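Local atomic coordinates of probable amidase (Thermus thermophilus, PDB entry 2DC0), a protein that belongs to the amidase family, whose enzymes are built round a large mixed beta-sheet with helices packed against it. Residues L122-E127 with K375-A380; V134-D139 with L358-L363; E366-E371 with E379-L384. One frame throughout, in Å; residues are numbered along the deposited sequence.

Contacts 1 and 3 lie about 8 Å apart between centres, and both use the helix 377-382; contact 1 meets its beginning and contact 3 the residues Ala380 and Phe381 further along. The touching residues of contact 3 are all buried, and its chemistry is purely apolar. Contact 1 is also buried, but joins carbon packing to a histidine whose NE2 is bonded to Gln143. Contact 2 is only partly buried: a sheltered asparagine lies at one end and a partly exposed arginine at the other. The loops of contacts 1 and 2 are joined by the backbone bond between Gly126 and Val134, while Leu358 and Pro361, in segment 358-363, pack on residues of contact 3.

Contact 1. Residues L122-E127 with K375-A380; sequences LGITGE and KGHREA
Ile124 and His377 reach for each other from opposite directions, the isoleucine methyl CD1 arriving at CE1 of the imidazole. Their modelled separation is too short for two carbons, so the fit of this methyl is doubtful. The sounder contact is that of Thr125, which comes in at a slant, its CG2 methyl 3.9 Å from His377 CE1 and oblique to the ring. The imidazole is put there by a first torsion that sets CG anti to the backbone N (chi1 -178°), carrying the ring off the helix toward the loop. Histidine suits this place because its CE1 can lie against methyl groups while NE2 bonds to OE1 of Gln143. The same Gln143 amide gives NE2 to Glu127 OE2, so one side chain ties the ring to the loop's glutamate.

Gly376 is the N-cap of the helix 377-382, and its O receives Ala380 N at 3.1 Å in the first turn. His377 thus projects from the start of a helix that directly follows a beta-hairpin. In the facing loop, Thr125 forms an ST turn: OG1 accepts Glu127 N at 3.0 Å with an N-H...O angle of 163°. Threonine serves both sides here, its hydroxyl bracing the turn and its methyl lying against His377 CE1. Gly126, within that turn, has a positive phi that favours glycine.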
ATOM      1  N   LEU A 122      -3.446  -4.108  22.845  1.00 18.38           N
ATOM      2  CA  LEU A 122      -4.406  -3.087  22.457  1.00 20.19           C
ATOM      3  C   LEU A 122      -4.318  -1.878  23.379  1.00 20.29           C
ATOM      4  O   LEU A 122      -5.207  -1.634  24.197  1.00 20.87           O
ATOM      5  CB  LEU A 122      -5.819  -3.668  22.469  1.00 20.72           C
ATOM      6  CG  LEU A 122      -6.945  -2.791  21.921  1.00 21.71           C
ATOM      7  CD1 LEU A 122      -6.571  -2.254  20.540  1.00 20.50           C
ATOM      8  CD2 LEU A 122      -8.217  -3.619  21.843  1.00 20.01           C
ATOM      9  N   GLY A 123      -3.236  -1.119  23.238  1.00 21.44           N
ATOM     10  CA  GLY A 123      -3.041   0.053  24.072  1.00 19.75           C
ATOM     11  C   GLY A 123      -1.587   0.468  24.080  1.00 19.97           C
ATOM     12  O   GLY A 123      -0.705  -0.347  23.803  1.00 18.13           O
ATOM     13  N   ILE A 124      -1.329   1.734  24.401  1.00 18.81           N
ATOM     14  CA  ILE A 124       0.036   2.236  24.421  1.00 19.15           C
ATOM     15  C   ILE A 124       0.485   2.851  25.750  1.00 18.52           C
ATOM     16  O   ILE A 124       1.538   3.480  25.802  1.00 17.09           O
ATOM     17  CB  ILE A 124       0.243   3.300  23.327  1.00 20.94           C
ATOM     18  CG1 ILE A 124      -0.655   4.509  23.619  1.00 21.91           C
ATOM     19  CG2 ILE A 124      -0.056   2.704  21.953  1.00 19.59           C
ATOM     20  CD1 ILE A 124      -0.488   5.240  24.979  1.00 23.38           C
ATOM     21  N   THR A 125      -0.288   2.670  26.817  1.00 17.66           N
ATOM     22  CA  THR A 125       0.092   3.246  28.108  1.00 18.39           C
ATOM     23  C   THR A 125       1.038   2.341  28.890  1.00 18.31           C
ATOM     24  O   THR A 125       1.945   2.819  29.574  1.00 17.11           O
ATOM     25  CB  THR A 125      -1.133   3.529  29.024  1.00 18.67           C
ATOM     26  OG1 THR A 125      -1.734   2.292  29.421  1.00 19.03           O
ATOM     27  CG2 THR A 125      -2.163   4.384  28.296  1.00 21.18           C
ATOM     28  N   GLY A 126       0.828   1.035  28.791  1.00 17.56           N
ATOM     29  CA  GLY A 126       1.666   0.114  29.531  1.00 19.03           C
ATOM     30  C   GLY A 126       1.049  -0.147  30.891  1.00 19.82           C
ATOM     31  O   GLY A 126       1.599  -0.884  31.715  1.00 20.25           O
ATOM     32  N   GLU A 127      -0.096   0.483  31.141  1.00 18.82           N
ATOM     33  CA  GLU A 127      -0.807   0.284  32.398  1.00 21.20           C
ATOM     34  C   GLU A 127      -1.674  -0.951  32.187  1.00 22.03           C
ATOM     35  O   GLU A 127      -2.378  -1.065  31.184  1.00 24.69           O
ATOM     36  CB  GLU A 127      -1.648   1.516  32.733  1.00 23.07           C
ATOM     37  CG  GLU A 127      -0.799   2.693  33.191  1.00 24.46           C
ATOM     38  CD  GLU A 127      -1.592   3.976  33.316  1.00 28.08           C
ATOM     39  OE1 GLU A 127      -2.766   3.911  33.739  1.00 33.98           O
ATOM     40  OE2 GLU A 127      -1.041   5.054  33.004  1.00 26.22           O
ATOM     41  N   LYS A 375      -5.531  17.565  24.991  1.00 27.12           N
ATOM     42  CA  LYS A 375      -5.846  16.508  24.043  1.00 25.68           C
ATOM     43  C   LYS A 375      -5.840  15.171  24.773  1.00 24.74           C
ATOM     44  O   LYS A 375      -5.052  14.968  25.696  1.00 23.30           O
ATOM     45  CB  LYS A 375      -4.800  16.488  22.920  1.00 28.06           C
ATOM     46  CG  LYS A 375      -5.301  15.916  21.601  1.00 32.28           C
ATOM     47  CD  LYS A 375      -6.264  16.881  20.920  1.00 36.50           C
ATOM     48  CE  LYS A 375      -6.842  16.285  19.639  1.00 39.92           C
ATOM     49  NZ  LYS A 375      -5.775  15.914  18.663  1.00 42.56           N
ATOM     50  N   GLY A 376      -6.724  14.268  24.366  1.00 22.29           N
ATOM     51  CA  GLY A 376      -6.763  12.964  24.995  1.00 21.97           C
ATOM     52  C   GLY A 376      -5.413  12.298  24.800  1.00 22.16           C
ATOM     53  O   GLY A 376      -4.766  12.498  23.772  1.00 21.52           O
ATOM     54  N   HIS A 377      -4.994  11.509  25.787  1.00 22.84           N
ATOM     55  CA  HIS A 377      -3.711  10.806  25.767  1.00 21.68           C
ATOM     56  C   HIS A 377      -3.495   9.940  24.526  1.00 20.64           C
ATOM     57  O   HIS A 377      -2.470  10.055  23.855  1.00 20.12           O
ATOM     58  CB  HIS A 377      -3.581   9.942  27.029  1.00 21.81           C
ATOM     59  CG  HIS A 377      -2.278   9.203  27.140  1.00 20.86           C
ATOM     60  ND1 HIS A 377      -1.945   8.146  26.318  1.00 19.83           N
ATOM     61  CD2 HIS A 377      -1.238   9.358  27.992  1.00 19.89           C
ATOM     62  CE1 HIS A 377      -0.755   7.683  26.661  1.00 21.98           C
ATOM     63  NE2 HIS A 377      -0.304   8.400  27.674  1.00 19.55           N
ATOM     64  N   ARG A 378      -4.458   9.074  24.223  1.00 19.98           N
ATOM     65  CA  ARG A 378      -4.335   8.187  23.073  1.00 21.14           C
ATOM     66  C   ARG A 378      -4.072   8.920  21.767  1.00 20.48           C
ATOM     67  O   ARG A 378      -3.095   8.632  21.080  1.00 18.05           O
ATOM     68  CB  ARG A 378      -5.584   7.310  22.919  1.00 21.89           C
ATOM     69  CG  ARG A 378      -5.528   6.382  21.700  1.00 23.04           C
ATOM     70  CD  ARG A 378      -6.601   5.294  21.750  1.00 25.24           C
ATOM     71  NE  ARG A 378      -6.455   4.337  20.657  1.00 22.93           N
ATOM     72  CZ  ARG A 378      -6.952   4.507  19.435  1.00 26.02           C
ATOM     73  NH1 ARG A 378      -7.642   5.597  19.136  1.00 25.14           N
ATOM     74  NH2 ARG A 378      -6.750   3.592  18.500  1.00 24.94           N
ATOM     75  N   GLU A 379      -4.937   9.871  21.429  1.00 20.65           N
ATOM     76  CA  GLU A 379      -4.775  10.604  20.182  1.00 21.99           C
ATOM     77  C   GLU A 379      -3.483  11.416  20.148  1.00 20.43           C
ATOM     78  O   GLU A 379      -2.865  11.552  19.096  1.00 18.57           O
ATOM     79  CB  GLU A 379      -5.994  11.508  19.924  1.00 23.91           C
ATOM     80  CG  GLU A 379      -5.929  12.273  18.600  1.00 29.08           C
ATOM     81  CD  GLU A 379      -7.287  12.786  18.134  1.00 31.43           C
ATOM     82  OE1 GLU A 379      -8.065  13.279  18.977  1.00 34.37           O
ATOM     83  OE2 GLU A 379      -7.569  12.709  16.919  1.00 34.53           O
ATOM     84  N   ALA A 380      -3.062  11.949  21.290  1.00 20.66           N
ATOM     85  CA  ALA A 380      -1.825  12.722  21.321  1.00 19.84           C
ATOM     86  C   ALA A 380      -0.590  11.835  21.093  1.00 19.54           C
ATOM     87  O   ALA A 380       0.326  12.218  20.361  1.00 18.84           O
ATOM     88  CB  ALA A 380      -1.692  13.455  22.654  1.00 19.94           C
TER

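Contact 2. Residues V134-D139 with L358-L363; sequences VRNAVD and LPAPPL
The side-chain oxygen of Asn136, whose amide also meets Ala360, receives two backbone N-H groups. Val138 N lies 2.7 Å from Asn136 OD1, in the carbonyl plane, with a C=O...N angle of 150°; Asp139 N adds a weak bond at 3.4 Å to the same OD1. The other end of the amide faces the opposite segment, with ND2 3.5 Å from Ala360 CB, and is satisfied by the carbonyls of Phe178 and Gln143. Asparagine suits this buried place because one flat group both accepts and donates, and the small methyl of Ala360 lets it sit close.

Toward the surface, the extended chain of Arg135 crosses Leu363 at about a right angle. Its NH1 comes nearest, 3.1 Å from Leu363 CD1, close for an unbonded pair, and the methyl lies oblique to the guanidinium. NH1 also bonds to the carbonyl of Pro140, so the guanidinium touches the leucine while bonded within its own loop.

Residues 141-143 link the two segments through backbone bonds: Ser141 with Leu363, Arg142 with Asn136, and Gln143 with Pro361. The Asn136 bonds make an Asx turn, here in the approach to the glycine- and serine-rich signature sequence of the amidase family.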
ATOM      1  N   VAL A 134       3.638  -1.454  33.969  1.00 19.20           N
ATOM      2  CA  VAL A 134       5.055  -1.576  33.669  1.00 19.51           C
ATOM      3  C   VAL A 134       5.496  -0.138  33.874  1.00 19.85           C
ATOM      4  O   VAL A 134       4.893   0.783  33.316  1.00 20.85           O
ATOM      5  CB  VAL A 134       5.316  -1.993  32.207  1.00 19.85           C
ATOM      6  CG1 VAL A 134       6.824  -1.969  31.922  1.00 19.42           C
ATOM      7  CG2 VAL A 134       4.772  -3.393  31.961  1.00 19.49           C
ATOM      8  N   ARG A 135       6.529   0.053  34.687  1.00 18.50           N
ATOM      9  CA  ARG A 135       7.018   1.384  35.009  1.00 17.82           C
ATOM     10  C   ARG A 135       8.232   1.785  34.192  1.00 18.27           C
ATOM     11  O   ARG A 135       9.127   0.977  33.935  1.00 17.22           O
ATOM     12  CB  ARG A 135       7.336   1.465  36.512  1.00 19.21           C
ATOM     13  CG  ARG A 135       6.115   1.185  37.383  1.00 19.46           C
ATOM     14  CD  ARG A 135       6.429   1.063  38.879  1.00 22.68           C
ATOM     15  NE  ARG A 135       5.185   0.884  39.630  1.00 22.91           N
ATOM     16  CZ  ARG A 135       4.348   1.874  39.939  1.00 26.10           C
ATOM     17  NH1 ARG A 135       4.628   3.116  39.581  1.00 25.93           N
ATOM     18  NH2 ARG A 135       3.208   1.622  40.570  1.00 26.36           N
ATOM     19  N   ASN A 136       8.242   3.050  33.787  1.00 15.88           N
ATOM     20  CA  ASN A 136       9.315   3.617  32.992  1.00 15.97           C
ATOM     21  C   ASN A 136      10.682   3.343  33.600  1.00 16.41           C
ATOM     22  O   ASN A 136      10.871   3.464  34.811  1.00 16.42           O
ATOM     23  CB  ASN A 136       9.095   5.124  32.842  1.00 14.43           C
ATOM     24  CG  ASN A 136      10.035   5.746  31.843  1.00 16.33           C
ATOM     25  OD1 ASN A 136      11.236   5.872  32.092  1.00 17.70           O
ATOM     26  ND2 ASN A 136       9.495   6.144  30.698  1.00 16.55           N
ATOM     27  N   ALA A 137      11.639   2.988  32.747  1.00 17.13           N
ATOM     28  CA  ALA A 137      12.995   2.678  33.182  1.00 16.84           C
ATOM     29  C   ALA A 137      13.692   3.840  33.893  1.00 17.05           C
ATOM     30  O   ALA A 137      14.448   3.626  34.833  1.00 15.83           O
ATOM     31  CB  ALA A 137      13.826   2.236  31.976  1.00 17.06           C
ATOM     32  N   VAL A 138      13.436   5.063  33.443  1.00 17.63           N
ATOM     33  CA  VAL A 138      14.071   6.239  34.035  1.00 17.59           C
ATOM     34  C   VAL A 138      13.369   6.778  35.280  1.00 18.39           C
ATOM     35  O   VAL A 138      14.020   7.215  36.233  1.00 20.03           O
ATOM     36  CB  VAL A 138      14.189   7.375  32.995  1.00 16.53           C
ATOM     37  CG1 VAL A 138      14.807   8.613  33.631  1.00 17.27           C
ATOM     38  CG2 VAL A 138      15.045   6.908  31.823  1.00 15.44           C
ATOM     39  N   ASP A 139      12.043   6.744  35.275  1.00 17.39           N
ATOM     40  CA  ASP A 139      11.257   7.242  36.397  1.00 18.74           C
ATOM     41  C   ASP A 139      10.055   6.319  36.571  1.00 18.00           C
ATOM     42  O   ASP A 139       9.132   6.332  35.757  1.00 18.29           O
ATOM     43  CB  ASP A 139      10.805   8.677  36.084  1.00 19.65           C
ATOM     44  CG  ASP A 139      10.012   9.311  37.206  1.00 20.53           C
ATOM     45  OD1 ASP A 139       9.557   8.576  38.106  1.00 20.84           O
ATOM     46  OD2 ASP A 139       9.833  10.554  37.175  1.00 21.66           O
ATOM     47  N   LEU A 358       5.448  14.561  23.820  1.00 14.67           N
ATOM     48  CA  LEU A 358       5.878  14.907  25.167  1.00 14.46           C
ATOM     49  C   LEU A 358       6.644  13.750  25.800  1.00 16.14           C
ATOM     50  O   LEU A 358       6.583  12.616  25.321  1.00 15.89           O
ATOM     51  CB  LEU A 358       4.638  15.168  26.037  1.00 14.37           C
ATOM     52  CG  LEU A 358       3.626  16.246  25.629  1.00 15.14           C
ATOM     53  CD1 LEU A 358       2.249  15.862  26.140  1.00 15.88           C
ATOM     54  CD2 LEU A 358       4.064  17.593  26.180  1.00 14.85           C
ATOM     55  N   PRO A 359       7.389  14.027  26.885  1.00 16.01           N
ATOM     56  CA  PRO A 359       8.115  12.932  27.529  1.00 17.45           C
ATOM     57  C   PRO A 359       7.054  12.050  28.181  1.00 17.90           C
ATOM     58  O   PRO A 359       5.902  12.468  28.323  1.00 16.17           O
ATOM     59  CB  PRO A 359       8.993  13.652  28.553  1.00 17.00           C
ATOM     60  CG  PRO A 359       8.171  14.867  28.897  1.00 18.08           C
ATOM     61  CD  PRO A 359       7.681  15.314  27.540  1.00 16.23           C
ATOM     62  N   ALA A 360       7.431  10.832  28.555  1.00 17.82           N
ATOM     63  CA  ALA A 360       6.496   9.909  29.195  1.00 17.78           C
ATOM     64  C   ALA A 360       5.808  10.606  30.366  1.00 18.32           C
ATOM     65  O   ALA A 360       6.466  11.139  31.254  1.00 17.94           O
ATOM     66  CB  ALA A 360       7.243   8.670  29.681  1.00 18.11           C
ATOM     67  N   PRO A 361       4.467  10.610  30.380  1.00 19.65           N
ATOM     68  CA  PRO A 361       3.712  11.257  31.460  1.00 18.17           C
ATOM     69  C   PRO A 361       3.462  10.362  32.679  1.00 19.22           C
ATOM     70  O   PRO A 361       3.669   9.147  32.631  1.00 18.37           O
ATOM     71  CB  PRO A 361       2.413  11.646  30.767  1.00 17.75           C
ATOM     72  CG  PRO A 361       2.182  10.492  29.861  1.00 19.50           C
ATOM     73  CD  PRO A 361       3.568  10.167  29.297  1.00 18.68           C
ATOM     74  N   PRO A 362       3.027  10.962  33.800  1.00 17.09           N
ATOM     75  CA  PRO A 362       2.748  10.193  35.015  1.00 17.71           C
ATOM     76  C   PRO A 362       1.699   9.113  34.761  1.00 18.82           C
ATOM     77  O   PRO A 362       0.820   9.269  33.901  1.00 16.92           O
ATOM     78  CB  PRO A 362       2.230  11.255  35.984  1.00 18.08           C
ATOM     79  CG  PRO A 362       3.008  12.466  35.587  1.00 20.17           C
ATOM     80  CD  PRO A 362       2.971  12.410  34.068  1.00 18.42           C
ATOM     81  N   LEU A 363       1.787   8.016  35.504  1.00 17.80           N
ATOM     82  CA  LEU A 363       0.809   6.947  35.353  1.00 20.39           C
ATOM     83  C   LEU A 363      -0.556   7.578  35.627  1.00 20.30           C
ATOM     84  O   LEU A 363      -0.662   8.462  36.471  1.00 18.99           O
ATOM     85  CB  LEU A 363       1.084   5.833  36.370  1.00 20.84           C
ATOM     86  CG  LEU A 363       2.394   5.064  36.148  1.00 21.28           C
ATOM     87  CD1 LEU A 363       2.740   4.228  37.370  1.00 22.32           C
ATOM     88  CD2 LEU A 363       2.238   4.183  34.916  1.00 20.73           C
TER

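Contact 3. Residues E366-E371 with E379-L384; sequences EEVELE and EAFITL
Val368 packs with both methyls against the helix 377-382, and each finds a different neighbour. CG2 lies 3.7 Å from Ala380 CB, while CG1 comes to the edge of the Phe381 ring, near its plane, 3.9 Å from CE2. The first torsion of the valine (chi1 -58°) divides the work: CG1 stands anti to the carbonyl carbon and CG2 falls between that carbon and the backbone N. A beta-branched residue suits a strand and offers two methyls at once. Leu370 is a looser neighbour, with CD1 4.2 Å from Ala380 CB. Alanine's short side chain allows the strand to come this near, the Val368 and Ala380 CA atoms being 7.6 Å apart.

Strand 367-370 pairs antiparallel with strand 373-376, which runs directly into the helix; the unit is a beta-hairpin, tied by backbone bonds of Val368 with Lys375 and Glu366 with His377, followed by a helix that folds back over the Val368 and Leu370 face of strand 367-370. Phe381 also meets the rings of His377 and Phe178, so an aromatic cluster adjoins the aliphatic contact.

On the other side of the strand the chemistry reverses. Glu367 points away from the helix, and it and Glu369 are exposed, where carboxylates can be hydrated. Just past the strand, Glu371 is only partly exposed; its OE2 makes a salt bridge with Arg254, as Glu369 OE2 does with Arg374 of the partner strand.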
ATOM      1  N   GLU A 366      -4.718  10.990  31.707  1.00 23.74           N
ATOM      2  CA  GLU A 366      -5.672  10.782  30.631  1.00 25.13           C
ATOM      3  C   GLU A 366      -5.720  11.910  29.613  1.00 24.25           C
ATOM      4  O   GLU A 366      -6.150  11.705  28.484  1.00 23.30           O
ATOM      5  CB  GLU A 366      -7.054  10.543  31.225  1.00 28.31           C
ATOM      6  CG  GLU A 366      -7.076   9.362  32.179  1.00 33.89           C
ATOM      7  CD  GLU A 366      -8.457   9.075  32.703  1.00 37.70           C
ATOM      8  OE1 GLU A 366      -9.101  10.017  33.210  1.00 39.43           O
ATOM      9  OE2 GLU A 366      -8.892   7.908  32.615  1.00 39.89           O
ATOM     10  N   GLU A 367      -5.291  13.101  30.016  1.00 23.18           N
ATOM     11  CA  GLU A 367      -5.273  14.242  29.115  1.00 24.32           C
ATOM     12  C   GLU A 367      -3.924  14.918  29.228  1.00 22.96           C
ATOM     13  O   GLU A 367      -3.328  14.947  30.303  1.00 21.24           O
ATOM     14  CB  GLU A 367      -6.362  15.255  29.468  1.00 26.71           C
ATOM     15  CG  GLU A 367      -7.777  14.735  29.393  1.00 34.25           C
ATOM     16  CD  GLU A 367      -8.795  15.865  29.285  1.00 38.60           C
ATOM     17  OE1 GLU A 367      -8.818  16.740  30.177  1.00 40.58           O
ATOM     18  OE2 GLU A 367      -9.565  15.877  28.301  1.00 40.06           O
ATOM     19  N   VAL A 368      -3.448  15.470  28.120  1.00 22.32           N
ATOM     20  CA  VAL A 368      -2.163  16.144  28.117  1.00 22.74           C
ATOM     21  C   VAL A 368      -2.247  17.520  27.478  1.00 23.87           C
ATOM     22  O   VAL A 368      -3.246  17.877  26.849  1.00 24.79           O
ATOM     23  CB  VAL A 368      -1.110  15.313  27.367  1.00 22.82           C
ATOM     24  CG1 VAL A 368      -0.991  13.940  28.005  1.00 21.05           C
ATOM     25  CG2 VAL A 368      -1.494  15.190  25.890  1.00 20.88           C
ATOM     26  N   GLU A 369      -1.178  18.285  27.642  1.00 25.13           N
ATOM     27  CA  GLU A 369      -1.096  19.629  27.100  1.00 25.73           C
ATOM     28  C   GLU A 369      -0.205  19.703  25.867  1.00 24.98           C
ATOM     29  O   GLU A 369       1.008  19.522  25.962  1.00 23.31           O
ATOM     30  CB  GLU A 369      -0.552  20.590  28.163  1.00 29.66           C
ATOM     31  CG  GLU A 369      -1.616  21.354  28.928  1.00 37.51           C
ATOM     32  CD  GLU A 369      -2.445  22.242  28.019  1.00 39.65           C
ATOM     33  OE1 GLU A 369      -1.855  23.069  27.288  1.00 42.54           O
ATOM     34  OE2 GLU A 369      -3.686  22.107  28.034  1.00 41.30           O
ATOM     35  N   LEU A 370      -0.810  19.960  24.713  1.00 23.99           N
ATOM     36  CA  LEU A 370      -0.052  20.099  23.478  1.00 23.98           C
ATOM     37  C   LEU A 370       0.038  21.591  23.182  1.00 25.99           C
ATOM     38  O   LEU A 370      -0.626  22.397  23.835  1.00 25.71           O
ATOM     39  CB  LEU A 370      -0.753  19.394  22.314  1.00 23.17           C
ATOM     40  CG  LEU A 370      -0.942  17.880  22.433  1.00 22.18           C
ATOM     41  CD1 LEU A 370      -1.539  17.340  21.144  1.00 19.33           C
ATOM     42  CD2 LEU A 370       0.404  17.219  22.720  1.00 22.04           C
ATOM     43  N   GLU A 371       0.848  21.956  22.195  1.00 24.46           N
ATOM     44  CA  GLU A 371       1.013  23.355  21.831  1.00 26.12           C
ATOM     45  C   GLU A 371      -0.311  23.980  21.382  1.00 28.16           C
ATOM     46  O   GLU A 371      -0.473  25.203  21.406  1.00 28.26           O
ATOM     47  CB  GLU A 371       2.078  23.486  20.727  1.00 24.19           C
ATOM     48  CG  GLU A 371       1.688  22.887  19.375  1.00 22.68           C
ATOM     49  CD  GLU A 371       2.897  22.501  18.533  1.00 22.01           C
ATOM     50  OE1 GLU A 371       3.957  23.142  18.685  1.00 21.87           O
ATOM     51  OE2 GLU A 371       2.791  21.565  17.710  1.00 20.91           O
ATOM     52  N   GLU A 379      -4.937   9.871  21.429  1.00 20.65           N
ATOM     53  CA  GLU A 379      -4.775  10.604  20.182  1.00 21.99           C
ATOM     54  C   GLU A 379      -3.483  11.416  20.148  1.00 20.43           C
ATOM     55  O   GLU A 379      -2.865  11.552  19.096  1.00 18.57           O
ATOM     56  CB  GLU A 379      -5.994  11.508  19.924  1.00 23.91           C
ATOM     57  CG  GLU A 379      -5.929  12.273  18.600  1.00 29.08           C
ATOM     58  CD  GLU A 379      -7.287  12.786  18.134  1.00 31.43           C
ATOM     59  OE1 GLU A 379      -8.065  13.279  18.977  1.00 34.37           O
ATOM     60  OE2 GLU A 379      -7.569  12.709  16.919  1.00 34.53           O
ATOM     61  N   ALA A 380      -3.062  11.949  21.290  1.00 20.66           N
ATOM     62  CA  ALA A 380      -1.825  12.722  21.321  1.00 19.84           C
ATOM     63  C   ALA A 380      -0.590  11.835  21.093  1.00 19.54           C
ATOM     64  O   ALA A 380       0.326  12.218  20.361  1.00 18.84           O
ATOM     65  CB  ALA A 380      -1.692  13.455  22.654  1.00 19.94           C
ATOM     66  N   PHE A 381      -0.588  10.648  21.696  1.00 17.91           N
ATOM     67  CA  PHE A 381       0.547   9.722  21.614  1.00 21.45           C
ATOM     68  C   PHE A 381       0.528   8.615  20.567  1.00 23.63           C
ATOM     69  O   PHE A 381       1.482   7.839  20.477  1.00 27.99           O
ATOM     70  CB  PHE A 381       0.773   9.059  22.970  1.00 19.87           C
ATOM     71  CG  PHE A 381       1.377   9.965  23.995  1.00 20.09           C
ATOM     72  CD1 PHE A 381       2.741  10.233  23.984  1.00 18.62           C
ATOM     73  CD2 PHE A 381       0.586  10.537  24.986  1.00 20.10           C
ATOM     74  CE1 PHE A 381       3.314  11.060  24.949  1.00 19.94           C
ATOM     75  CE2 PHE A 381       1.143  11.363  25.956  1.00 20.77           C
ATOM     76  CZ  PHE A 381       2.511  11.625  25.939  1.00 20.50           C
ATOM     77  N   ILE A 382      -0.528   8.449  19.813  1.00 19.72           N
ATOM     78  CA  ILE A 382      -0.572   7.461  18.743  1.00 20.75           C
ATOM     79  C   ILE A 382      -0.598   8.098  17.352  1.00 19.72           C
ATOM     80  O   ILE A 382      -0.142   7.502  16.374  1.00 17.51           O
ATOM     81  CB  ILE A 382      -1.797   6.517  18.932  1.00 24.20           C
ATOM     82  CG1 ILE A 382      -1.515   5.156  18.308  1.00 26.33           C
ATOM     83  CG2 ILE A 382      -3.043   7.134  18.315  1.00 21.07           C
ATOM     84  CD1 ILE A 382      -0.482   4.350  19.050  1.00 32.94           C
ATOM     85  N   THR A 383      -1.105   9.324  17.269  1.00 17.94           N
ATOM     86  CA  THR A 383      -1.201  10.018  15.986  1.00 21.08           C
ATOM     87  C   THR A 383       0.121  10.186  15.240  1.00 19.74           C
ATOM     88  O   THR A 383       0.155  10.090  14.012  1.00 18.78           O
ATOM     89  CB  THR A 383      -1.835  11.417  16.155  1.00 23.45           C
ATOM     90  OG1 THR A 383      -3.124  11.288  16.768  1.00 26.44           O
ATOM     91  CG2 THR A 383      -2.006  12.090  14.801  1.00 26.19           C
ATOM     92  N   LEU A 384       1.245  10.426  15.953  1.00 14.43           N
ATOM     93  CA  LEU A 384       2.560  10.611  15.343  1.00 14.95           C
ATOM     94  C   LEU A 384       3.152   9.336  14.742  1.00 14.51           C
ATOM     95  O   LEU A 384       3.904   9.386  13.768  1.00 15.71           O
ATOM     96  CB  LEU A 384       3.541  11.171  16.374  1.00 13.16           C
ATOM     97  CG  LEU A 384       3.175  12.546  16.933  1.00 16.06           C
ATOM     98  CD1 LEU A 384       4.184  12.950  17.990  1.00 14.28           C
ATOM     99  CD2 LEU A 384       3.123  13.564  15.807  1.00 17.95           C
TER